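Local coordinates for protein transmembrane oligosaccharyl transferase, putative (Archaeoglobus fulgidus, PDB 3VGP) that forms the C-terminal globular domain, of the AglB core family, of a putative transmembrane oligosaccharyl transferase, at residues L125-F128 and N129-L133; V132-L136 and H137-A141; A107-I111 and A112-V116. The protein carries 1 engineered substitution. All blocks are in the same frame, centred on the assembly; numbering follows the deposited sequence.

Contact 1. Residues L125-F128 and N129-L133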
ATOM      1  N   LEU A 125     -15.844   7.910   6.649  1.00 22.05           N
ATOM      2  CA  LEU A 125     -16.145   6.487   6.582  1.00 21.99           C
ATOM      3  C   LEU A 125     -16.772   6.156   5.236  1.00 22.54           C
ATOM      4  O   LEU A 125     -16.412   5.170   4.595  1.00 21.48           O
ATOM      5  CB  LEU A 125     -17.101   6.086   7.713  1.00 21.65           C
ATOM      6  CG  LEU A 125     -17.594   4.634   7.671  1.00 22.41           C
ATOM      7  CD1 LEU A 125     -16.407   3.685   7.583  1.00 21.29           C
ATOM      8  CD2 LEU A 125     -18.440   4.337   8.904  1.00 23.15           C
ATOM      9  N   ASN A 126     -17.709   6.993   4.802  1.00 22.97           N
ATOM     10  CA  ASN A 126     -18.372   6.779   3.526  1.00 22.99           C
ATOM     11  C   ASN A 126     -17.358   6.861   2.382  1.00 21.78           C
ATOM     12  O   ASN A 126     -17.408   6.069   1.440  1.00 23.55           O
ATOM     13  CB  ASN A 126     -19.483   7.813   3.333  1.00 24.91           C
ATOM     14  CG  ASN A 126     -20.293   7.560   2.084  1.00 27.05           C
ATOM     15  OD1 ASN A 126     -20.819   6.464   1.886  1.00 29.50           O
ATOM     16  ND2 ASN A 126     -20.400   8.573   1.231  1.00 28.58           N
ATOM     17  N   PHE A 127     -16.437   7.817   2.468  1.00 20.26           N
ATOM     18  CA  PHE A 127     -15.410   7.974   1.444  1.00 20.02           C
ATOM     19  C   PHE A 127     -14.597   6.685   1.410  1.00 19.54           C
ATOM     20  O   PHE A 127     -14.416   6.077   0.357  1.00 19.95           O
ATOM     21  CB  PHE A 127     -14.477   9.143   1.781  1.00 21.38           C
ATOM     22  CG  PHE A 127     -13.454   9.432   0.715  1.00 23.87           C
ATOM     23  CD1 PHE A 127     -13.755  10.281  -0.346  1.00 25.12           C
ATOM     24  CD2 PHE A 127     -12.195   8.840   0.762  1.00 24.54           C
ATOM     25  CE1 PHE A 127     -12.817  10.536  -1.346  1.00 26.30           C
ATOM     26  CE2 PHE A 127     -11.249   9.088  -0.232  1.00 25.28           C
ATOM     27  CZ  PHE A 127     -11.562   9.938  -1.289  1.00 27.69           C
ATOM     28  N   PHE A 128     -14.109   6.278   2.576  1.00 18.64           N
ATOM     29  CA  PHE A 128     -13.311   5.061   2.692  1.00 19.42           C
ATOM     30  C   PHE A 128     -13.994   3.842   2.067  1.00 19.11           C
ATOM     31  O   PHE A 128     -13.370   3.080   1.331  1.00 17.92           O
ATOM     32  CB  PHE A 128     -13.010   4.759   4.164  1.00 16.85           C
ATOM     33  CG  PHE A 128     -12.302   3.454   4.371  1.00 16.80           C
ATOM     34  CD1 PHE A 128     -10.942   3.338   4.106  1.00 16.16           C
ATOM     35  CD2 PHE A 128     -13.010   2.318   4.752  1.00 18.77           C
ATOM     36  CE1 PHE A 128     -10.300   2.114   4.212  1.00 18.01           C
ATOM     37  CE2 PHE A 128     -12.372   1.086   4.857  1.00 19.80           C
ATOM     38  CZ  PHE A 128     -11.013   0.987   4.583  1.00 19.35           C
ATOM     39  N   ASN A 129     -15.281   3.658   2.350  1.00 18.85           N
ATOM     40  CA  ASN A 129     -15.995   2.502   1.818  1.00 21.43           C
ATOM     41  C   ASN A 129     -16.095   2.415   0.296  1.00 21.83           C
ATOM     42  O   ASN A 129     -16.420   1.353  -0.237  1.00 23.17           O
ATOM     43  CB  ASN A 129     -17.397   2.413   2.426  1.00 20.73           C
ATOM     44  CG  ASN A 129     -17.369   2.139   3.918  1.00 20.57           C
ATOM     45  OD1 ASN A 129     -16.420   1.550   4.441  1.00 21.81           O
ATOM     46  ND2 ASN A 129     -18.422   2.549   4.612  1.00 22.63           N
ATOM     47  N   HIS A 130     -15.822   3.509  -0.407  1.00 21.81           N
ATOM     48  CA  HIS A 130     -15.885   3.474  -1.866  1.00 23.37           C
ATOM     49  C   HIS A 130     -14.511   3.422  -2.522  1.00 21.93           C
ATOM     50  O   HIS A 130     -14.402   3.507  -3.744  1.00 24.13           O
ATOM     51  CB  HIS A 130     -16.647   4.686  -2.409  1.00 26.51           C
ATOM     52  CG  HIS A 130     -18.110   4.676  -2.088  1.00 31.06           C
ATOM     53  ND1 HIS A 130     -18.602   5.007  -0.845  1.00 31.46           N
ATOM     54  CD2 HIS A 130     -19.186   4.367  -2.850  1.00 33.71           C
ATOM     55  CE1 HIS A 130     -19.920   4.904  -0.853  1.00 35.16           C
ATOM     56  NE2 HIS A 130     -20.300   4.517  -2.057  1.00 34.36           N
ATOM     57  N   THR A 131     -13.463   3.267  -1.718  1.00 20.03           N
ATOM     58  CA  THR A 131     -12.099   3.238  -2.252  1.00 18.89           C
ATOM     59  C   THR A 131     -11.623   1.844  -2.626  1.00 17.94           C
ATOM     60  O   THR A 131     -12.224   0.840  -2.248  1.00 17.69           O
ATOM     61  CB  THR A 131     -11.080   3.779  -1.233  1.00 15.91           C
ATOM     62  OG1 THR A 131     -11.036   2.900  -0.099  1.00 15.83           O
ATOM     63  CG2 THR A 131     -11.467   5.175  -0.772  1.00 19.42           C
ATOM     64  N   VAL A 132     -10.524   1.798  -3.370  1.00 16.74           N
ATOM     65  CA  VAL A 132      -9.929   0.531  -3.760  1.00 16.80           C
ATOM     66  C   VAL A 132      -9.379  -0.123  -2.489  1.00 17.01           C
ATOM     67  O   VAL A 132      -9.380  -1.351  -2.361  1.00 17.33           O
ATOM     68  CB  VAL A 132      -8.802   0.751  -4.791  1.00 15.11           C
ATOM     69  CG1 VAL A 132      -7.912  -0.483  -4.877  1.00 19.76           C
ATOM     70  CG2 VAL A 132      -9.413   1.043  -6.158  1.00 17.48           C
ATOM     71  N   LEU A 133      -8.922   0.698  -1.544  1.00 16.17           N
ATOM     72  CA  LEU A 133      -8.403   0.170  -0.283  1.00 15.42           C
ATOM     73  C   LEU A 133      -9.487  -0.646   0.415  1.00 16.42           C
ATOM     74  O   LEU A 133      -9.208  -1.697   1.004  1.00 15.72           O
ATOM     75  CB  LEU A 133      -7.928   1.305   0.637  1.00 15.30           C
ATOM     76  CG  LEU A 133      -7.515   0.931   2.068  1.00 15.73           C
ATOM     77  CD1 LEU A 133      -6.516  -0.230   2.080  1.00 17.09           C
ATOM     78  CD2 LEU A 133      -6.913   2.154   2.743  1.00 16.01           C
TER
HETATM   79  O   HOH W   1     -20.657   3.917   3.163  1.00 32.63           O
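His130 keeps its CG beside its own backbone N (chi1 -68°), folding the imidazole back along helix 121-129 so that ND1 reaches Asn126 O at 2.8 Å. That N-H bond is nearly straight (165°) and Asn126 O sits in the ring plane, evidence that the ring acts through its edge and that ND1 carries the proton. Asn126 OD1 is 3.3 Å from His130 CE1, while water 1 donates to OD1 and accepts from Asn129 ND2. In Thr131, chi1 of 65° sets OG1 between backbone N and carbonyl carbon, from where it donates to Phe128 O at 2.7 Å, in the carbonyl plane on a lone pair. Thr131 N approaches the same oxygen at 3.1 Å, from above that plane, so two bonds from one residue grip Phe128 O. Two groups lie at the edge of the Phe128 ring: Asn129 OD1 lies 3.5 Å from Phe128 CD2, and Leu133 CD2 lies 3.7 Å from Phe128 CE1. Thr131 OG1 also accepts from Tyr134 N. Together these bonds describe a tight helix-to-helix turn, in which the threonine that bonds Phe128 O in the last turn of helix 121-129 is also the N-cap of helix 132-138.

Contact 2. Residues V132-L136 and H137-A141; sequences VLYRL and HMENA
Tyr134 and selenomethionine Met138, one helical turn apart, make the main aromatic contact. With CG of Tyr134 anti to its N, chi1 of 173° carries the ring outward from the helix, and Met138 CB stands over the centre of one face, 3.6 Å from the centroid of the Tyr134 ring and 14° off the normal, a CH-pi contact. SE is more remote and oblique, 5.5 Å from that centroid, so the Met-aromatic component is the looser one.

The carboxylate of Glu139 comes to the edge of the same ring, OE2 being 3.6 Å from Tyr134 CE2, and water 2 links OE2 to Tyr134 OH. Water 3 donates to both Glu139 OE1 and Arg135 O, tying the carboxylate to the backbone. Arg135 and Glu139 run side by side, yet Arg135 NE and Glu139 OE1 are 5.8 Å apart, too far for a salt bridge; the guanidinium instead bonds Lys72 O through NH2, and OE1 bonds Asn143 ND2. An attraction through space probably remains.

Among backbone bonds, His137 N to Leu133 O is an ordinary helical one. Tyr134 O takes Met138 N at 2.8 Å and, weakly, Glu139 N at 3.4 Å, marking the wider pi-type turn. Ala141 N then reaches back six residues to Arg135 O (2.9 Å), with Asn140 already in left-handed backbone geometry (positive phi).

The apolar side is modest: Leu136 CD2 and Ala141 CB are 4.3 Å apart, next to Phe159 of the sheet. The buried His137 ring points away from 132-136 and is hydrogen-bonded at both nitrogens, ND1 with Thr91 OG1 and NE2 with Asp93 OD1. The whole is a helix C-terminus that widens into a pi-type turn and unwinds through two left-handed residues.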
ATOM      1  N   VAL A 132     -10.524   1.798  -3.370  1.00 16.74           N
ATOM      2  CA  VAL A 132      -9.929   0.531  -3.760  1.00 16.80           C
ATOM      3  C   VAL A 132      -9.379  -0.123  -2.489  1.00 17.01           C
ATOM      4  O   VAL A 132      -9.380  -1.351  -2.361  1.00 17.33           O
ATOM      5  CB  VAL A 132      -8.802   0.751  -4.791  1.00 15.11           C
ATOM      6  CG1 VAL A 132      -7.912  -0.483  -4.877  1.00 19.76           C
ATOM      7  CG2 VAL A 132      -9.413   1.043  -6.158  1.00 17.48           C
ATOM      8  N   LEU A 133      -8.922   0.698  -1.544  1.00 16.17           N
ATOM      9  CA  LEU A 133      -8.403   0.170  -0.283  1.00 15.42           C
ATOM     10  C   LEU A 133      -9.487  -0.646   0.415  1.00 16.42           C
ATOM     11  O   LEU A 133      -9.208  -1.697   1.004  1.00 15.72           O
ATOM     12  CB  LEU A 133      -7.928   1.305   0.637  1.00 15.30           C
ATOM     13  CG  LEU A 133      -7.515   0.931   2.068  1.00 15.73           C
ATOM     14  CD1 LEU A 133      -6.516  -0.230   2.080  1.00 17.09           C
ATOM     15  CD2 LEU A 133      -6.913   2.154   2.743  1.00 16.01           C
ATOM     16  N   TYR A 134     -10.728  -0.168   0.358  1.00 15.69           N
ATOM     17  CA  TYR A 134     -11.821  -0.904   0.985  1.00 17.46           C
ATOM     18  C   TYR A 134     -11.953  -2.254   0.285  1.00 17.33           C
ATOM     19  O   TYR A 134     -12.041  -3.300   0.931  1.00 19.83           O
ATOM     20  CB  TYR A 134     -13.146  -0.141   0.855  1.00 18.02           C
ATOM     21  CG  TYR A 134     -14.340  -0.937   1.346  1.00 19.65           C
ATOM     22  CD1 TYR A 134     -14.788  -0.823   2.664  1.00 20.77           C
ATOM     23  CD2 TYR A 134     -14.991  -1.837   0.504  1.00 21.22           C
ATOM     24  CE1 TYR A 134     -15.857  -1.589   3.133  1.00 22.96           C
ATOM     25  CE2 TYR A 134     -16.061  -2.609   0.961  1.00 23.89           C
ATOM     26  CZ  TYR A 134     -16.486  -2.478   2.276  1.00 23.58           C
ATOM     27  OH  TYR A 134     -17.546  -3.231   2.726  1.00 29.12           O
ATOM     28  N   ARG A 135     -11.964  -2.229  -1.043  1.00 17.38           N
ATOM     29  CA  ARG A 135     -12.096  -3.455  -1.817  1.00 19.22           C
ATOM     30  C   ARG A 135     -10.934  -4.414  -1.611  1.00 18.28           C
ATOM     31  O   ARG A 135     -11.077  -5.617  -1.813  1.00 16.32           O
ATOM     32  CB  ARG A 135     -12.279  -3.124  -3.295  1.00 21.80           C
ATOM     33  CG  ARG A 135     -13.740  -2.880  -3.654  1.00 26.43           C
ATOM     34  CD  ARG A 135     -13.870  -2.165  -4.973  1.00 30.23           C
ATOM     35  NE  ARG A 135     -13.607  -0.739  -4.825  1.00 34.85           N
ATOM     36  CZ  ARG A 135     -13.487   0.105  -5.841  1.00 34.78           C
ATOM     37  NH1 ARG A 135     -13.605  -0.333  -7.088  1.00 37.34           N
ATOM     38  NH2 ARG A 135     -13.256   1.387  -5.609  1.00 37.28           N
ATOM     39  N   LEU A 136      -9.781  -3.886  -1.211  1.00 15.75           N
ATOM     40  CA  LEU A 136      -8.636  -4.747  -0.943  1.00 15.83           C
ATOM     41  C   LEU A 136      -8.766  -5.355   0.451  1.00 15.42           C
ATOM     42  O   LEU A 136      -8.998  -6.557   0.608  1.00 17.17           O
ATOM     43  CB  LEU A 136      -7.318  -3.957  -1.018  1.00 15.64           C
ATOM     44  CG  LEU A 136      -6.819  -3.533  -2.401  1.00 15.91           C
ATOM     45  CD1 LEU A 136      -5.702  -2.515  -2.273  1.00 15.00           C
ATOM     46  CD2 LEU A 136      -6.324  -4.763  -3.144  1.00 14.38           C
ATOM     47  N   HIS A 137      -8.645  -4.509   1.465  1.00 17.07           N
ATOM     48  CA  HIS A 137      -8.672  -4.962   2.848  1.00 17.15           C
ATOM     49  C   HIS A 137      -9.988  -5.501   3.402  1.00 17.99           C
ATOM     50  O   HIS A 137      -9.988  -6.502   4.121  1.00 20.47           O
ATOM     51  CB  HIS A 137      -8.177  -3.840   3.758  1.00 16.30           C
ATOM     52  CG  HIS A 137      -7.646  -4.319   5.070  1.00 14.97           C
ATOM     53  ND1 HIS A 137      -6.391  -4.874   5.205  1.00 16.34           N
ATOM     54  CD2 HIS A 137      -8.202  -4.340   6.305  1.00 16.42           C
ATOM     55  CE1 HIS A 137      -6.196  -5.213   6.467  1.00 18.17           C
ATOM     56  NE2 HIS A 137      -7.279  -4.900   7.155  1.00 18.32           N
HETATM   57  N   MSE A 138     -11.098  -4.841   3.095  1.00 19.84           N
HETATM   58  CA  MSE A 138     -12.392  -5.280   3.617  1.00 22.96           C
HETATM   59  C   MSE A 138     -13.000  -6.456   2.864  1.00 22.66           C
HETATM   60  O   MSE A 138     -13.748  -7.237   3.448  1.00 24.84           O
HETATM   61  CB  MSE A 138     -13.406  -4.129   3.611  1.00 26.69           C
HETATM   62  CG  MSE A 138     -12.924  -2.825   4.220  1.00 33.56           C
HETATM   63 SE   MSE A 138     -11.942  -2.983   5.856  1.00 44.43          SE
HETATM   64  CE  MSE A 138     -10.347  -2.148   5.238  1.00 43.33           C
ATOM     65  N   GLU A 139     -12.679  -6.590   1.578  1.00 22.38           N
ATOM     66  CA  GLU A 139     -13.241  -7.675   0.773  1.00 22.58           C
ATOM     67  C   GLU A 139     -12.203  -8.647   0.225  1.00 22.21           C
ATOM     68  O   GLU A 139     -12.530  -9.482  -0.612  1.00 22.83           O
ATOM     69  CB  GLU A 139     -14.029  -7.106  -0.409  1.00 23.27           C
ATOM     70  CG  GLU A 139     -15.074  -6.075  -0.044  1.00 26.81           C
ATOM     71  CD  GLU A 139     -15.954  -5.702  -1.221  1.00 27.53           C
ATOM     72  OE1 GLU A 139     -15.439  -5.630  -2.359  1.00 26.86           O
ATOM     73  OE2 GLU A 139     -17.164  -5.470  -1.007  1.00 31.42           O
ATOM     74  N   ASN A 140     -10.962  -8.535   0.695  1.00 20.51           N
ATOM     75  CA  ASN A 140      -9.876  -9.400   0.237  1.00 19.10           C
ATOM     76  C   ASN A 140      -9.736  -9.457  -1.285  1.00 18.29           C
ATOM     77  O   ASN A 140      -9.380 -10.490  -1.848  1.00 17.70           O
ATOM     78  CB  ASN A 140     -10.039 -10.820   0.804  1.00 22.35           C
ATOM     79  CG  ASN A 140      -9.735 -10.894   2.288  1.00 22.79           C
ATOM     80  OD1 ASN A 140      -8.974 -10.085   2.818  1.00 23.40           O
ATOM     81  ND2 ASN A 140     -10.314 -11.879   2.964  1.00 25.78           N
ATOM     82  N   ALA A 141     -10.012  -8.333  -1.942  1.00 17.97           N
ATOM     83  CA  ALA A 141      -9.906  -8.213  -3.395  1.00 18.91           C
ATOM     84  C   ALA A 141     -10.824  -9.154  -4.166  1.00 20.78           C
ATOM     85  O   ALA A 141     -10.583  -9.440  -5.338  1.00 18.97           O
ATOM     86  CB  ALA A 141      -8.446  -8.436  -3.832  1.00 18.29           C
TER
HETATM   87  O   HOH W   2     -18.515  -5.298   1.426  1.00 38.95           O
HETATM   88  O   HOH W   3     -13.070  -6.527  -3.585  1.00 21.88           O

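Contact 3. Residues A107-I111 and A112-V116; sequences AIMRI and AGYNV
Val116 and Arg110 touch directly: Val116 CG1 lies over one face of the guanidinium, 3.5 Å above its plane and offset toward the rim, and the same methyl is 3.5 Å from Arg110 CG. Its partner methyl, CG2, meets the selenium of Met109 at 3.9 Å (Met109 SE to Val116 CG2). A bend at chi3 (72°) takes Met109 CE across to Tyr114 CB, 3.8 Å away, the two side chains crossing at about a right angle.

Backbone bonds hold these groups in place. Tyr114 N donates to Met109 O at 2.9 Å, and Gly113 N to Arg110 O, also 2.9 Å. Water 4 donates to Arg110 O and Tyr114 O, bridging helix end and loop. A weak bond from Val116 N to Tyr114 O closes an inverse gamma turn centred on Asn115, which swings Val116 back toward the helix.

Farther out, Arg110 NH2 forms a salt bridge with Asp117 OD1, which probably helps hold the guanidinium against Val116, and Tyr114 stacks edge-to-face with Phe127. Gly113 has phi of 100°; with the bonds from Gly113 N and Tyr114 N back into the last turn, this is a Schellman motif terminating helix 105-111.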
ATOM      1  N   ALA A 107      -4.613  10.597   7.347  1.00 16.45           N
ATOM      2  CA  ALA A 107      -3.304  11.063   6.905  1.00 18.05           C
ATOM      3  C   ALA A 107      -3.129  10.720   5.433  1.00 18.35           C
ATOM      4  O   ALA A 107      -2.625  11.522   4.652  1.00 19.89           O
ATOM      5  CB  ALA A 107      -2.193  10.408   7.737  1.00 19.90           C
ATOM      6  N   ILE A 108      -3.546   9.515   5.060  1.00 17.66           N
ATOM      7  CA  ILE A 108      -3.453   9.080   3.673  1.00 17.18           C
ATOM      8  C   ILE A 108      -4.278  10.020   2.796  1.00 18.42           C
ATOM      9  O   ILE A 108      -3.819  10.462   1.742  1.00 16.72           O
ATOM     10  CB  ILE A 108      -3.961   7.623   3.517  1.00 15.79           C
ATOM     11  CG1 ILE A 108      -2.945   6.657   4.136  1.00 16.88           C
ATOM     12  CG2 ILE A 108      -4.196   7.298   2.056  1.00 18.87           C
ATOM     13  CD1 ILE A 108      -3.410   5.199   4.192  1.00 15.57           C
HETATM   14  N   MSE A 109      -5.492  10.334   3.238  1.00 16.91           N
HETATM   15  CA  MSE A 109      -6.355  11.239   2.491  1.00 18.78           C
HETATM   16  C   MSE A 109      -5.695  12.605   2.299  1.00 18.80           C
HETATM   17  O   MSE A 109      -5.747  13.169   1.205  1.00 18.47           O
HETATM   18  CB  MSE A 109      -7.698  11.410   3.203  1.00 20.97           C
HETATM   19  CG  MSE A 109      -8.607  10.200   3.104  1.00 26.20           C
HETATM   20 SE   MSE A 109     -10.386  10.604   3.732  1.00 41.19          SE
HETATM   21  CE  MSE A 109     -10.941  11.721   2.257  1.00 33.22           C
ATOM     22  N   ARG A 110      -5.073  13.131   3.351  1.00 18.71           N
ATOM     23  CA  ARG A 110      -4.407  14.431   3.261  1.00 20.29           C
ATOM     24  C   ARG A 110      -3.297  14.422   2.218  1.00 20.42           C
ATOM     25  O   ARG A 110      -3.195  15.340   1.403  1.00 20.99           O
ATOM     26  CB  ARG A 110      -3.813  14.845   4.613  1.00 21.93           C
ATOM     27  CG  ARG A 110      -4.838  15.059   5.712  1.00 24.79           C
ATOM     28  CD  ARG A 110      -4.266  15.877   6.860  1.00 27.31           C
ATOM     29  NE  ARG A 110      -5.183  15.912   7.994  1.00 27.63           N
ATOM     30  CZ  ARG A 110      -5.324  14.919   8.865  1.00 29.28           C
ATOM     31  NH1 ARG A 110      -4.601  13.815   8.735  1.00 30.37           N
ATOM     32  NH2 ARG A 110      -6.192  15.025   9.862  1.00 30.01           N
ATOM     33  N   ILE A 111      -2.463  13.387   2.251  1.00 22.18           N
ATOM     34  CA  ILE A 111      -1.359  13.267   1.302  1.00 22.02           C
ATOM     35  C   ILE A 111      -1.884  13.147  -0.127  1.00 22.32           C
ATOM     36  O   ILE A 111      -1.243  13.613  -1.074  1.00 23.22           O
ATOM     37  CB  ILE A 111      -0.473  12.045   1.635  1.00 24.30           C
ATOM     38  CG1 ILE A 111       0.202  12.253   2.993  1.00 27.24           C
ATOM     39  CG2 ILE A 111       0.570  11.833   0.546  1.00 23.49           C
ATOM     40  CD1 ILE A 111       1.099  13.473   3.059  1.00 29.62           C
ATOM     41  N   ALA A 112      -3.054  12.532  -0.278  1.00 21.06           N
ATOM     42  CA  ALA A 112      -3.666  12.372  -1.593  1.00 21.67           C
ATOM     43  C   ALA A 112      -4.278  13.689  -2.064  1.00 22.56           C
ATOM     44  O   ALA A 112      -4.742  13.789  -3.203  1.00 23.10           O
ATOM     45  CB  ALA A 112      -4.738  11.288  -1.550  1.00 20.21           C
ATOM     46  N   GLY A 113      -4.293  14.687  -1.184  1.00 23.46           N
ATOM     47  CA  GLY A 113      -4.834  15.986  -1.550  1.00 25.30           C
ATOM     48  C   GLY A 113      -6.248  16.291  -1.086  1.00 26.92           C
ATOM     49  O   GLY A 113      -6.834  17.295  -1.498  1.00 29.70           O
ATOM     50  N   TYR A 114      -6.810  15.443  -0.235  1.00 24.44           N
ATOM     51  CA  TYR A 114      -8.162  15.677   0.254  1.00 26.24           C
ATOM     52  C   TYR A 114      -8.138  16.485   1.546  1.00 27.47           C
ATOM     53  O   TYR A 114      -7.257  16.313   2.388  1.00 27.77           O
ATOM     54  CB  TYR A 114      -8.888  14.345   0.481  1.00 24.47           C
ATOM     55  CG  TYR A 114      -9.129  13.557  -0.784  1.00 24.04           C
ATOM     56  CD1 TYR A 114     -10.175  13.880  -1.646  1.00 25.57           C
ATOM     57  CD2 TYR A 114      -8.292  12.496  -1.134  1.00 22.64           C
ATOM     58  CE1 TYR A 114     -10.381  13.166  -2.829  1.00 25.79           C
ATOM     59  CE2 TYR A 114      -8.490  11.779  -2.310  1.00 23.29           C
ATOM     60  CZ  TYR A 114      -9.534  12.118  -3.150  1.00 24.79           C
ATOM     61  OH  TYR A 114      -9.730  11.407  -4.311  1.00 27.48           O
ATOM     62  N   ASN A 115      -9.106  17.383   1.688  1.00 27.93           N
ATOM     63  CA  ASN A 115      -9.211  18.218   2.876  1.00 29.24           C
ATOM     64  C   ASN A 115     -10.090  17.466   3.872  1.00 29.23           C
ATOM     65  O   ASN A 115     -11.197  17.894   4.192  1.00 28.82           O
ATOM     66  CB  ASN A 115      -9.862  19.550   2.516  1.00 32.16           C
ATOM     67  CG  ASN A 115      -9.599  20.618   3.545  1.00 35.01           C
ATOM     68  OD1 ASN A 115      -9.650  20.363   4.749  1.00 37.79           O
ATOM     69  ND2 ASN A 115      -9.325  21.829   3.078  1.00 35.27           N
ATOM     70  N   VAL A 116      -9.580  16.338   4.354  1.00 29.35           N
ATOM     71  CA  VAL A 116     -10.299  15.481   5.291  1.00 28.71           C
ATOM     72  C   VAL A 116     -10.795  16.191   6.550  1.00 29.54           C
ATOM     73  O   VAL A 116     -11.808  15.795   7.131  1.00 29.83           O
ATOM     74  CB  VAL A 116      -9.411  14.286   5.716  1.00 30.03           C
ATOM     75  CG1 VAL A 116      -8.229  14.781   6.530  1.00 28.65           C
ATOM     76  CG2 VAL A 116     -10.229  13.281   6.505  1.00 28.70           C
TER
HETATM   77  O   HOH W   4      -4.429  17.788   1.637  1.00 36.85           O

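In the fold
From the N terminus, contact 3 (107-116) comes first, closing the local turn where helix 105-111 ends. The chain then enters helix 121-129, whose end and exit form contact 1 (125-133). Contact 2 (132-141) follows directly, sharing Val132 and Leu133 with contact 1, so these two overlap in series; none of the three nests in or crosses another. Contacts 1 and 3 meet through side chains, Phe127 CD2 being 3.5 Å from Met109 CE, which packs helix 121-129 on helix 105-111. Contacts 2 and 3, with centres about 19 Å apart, do not touch. Within contact 2, Leu136 packs helix 132-138 against strands 147-153 and 156-161, through Phe147 and Phe159.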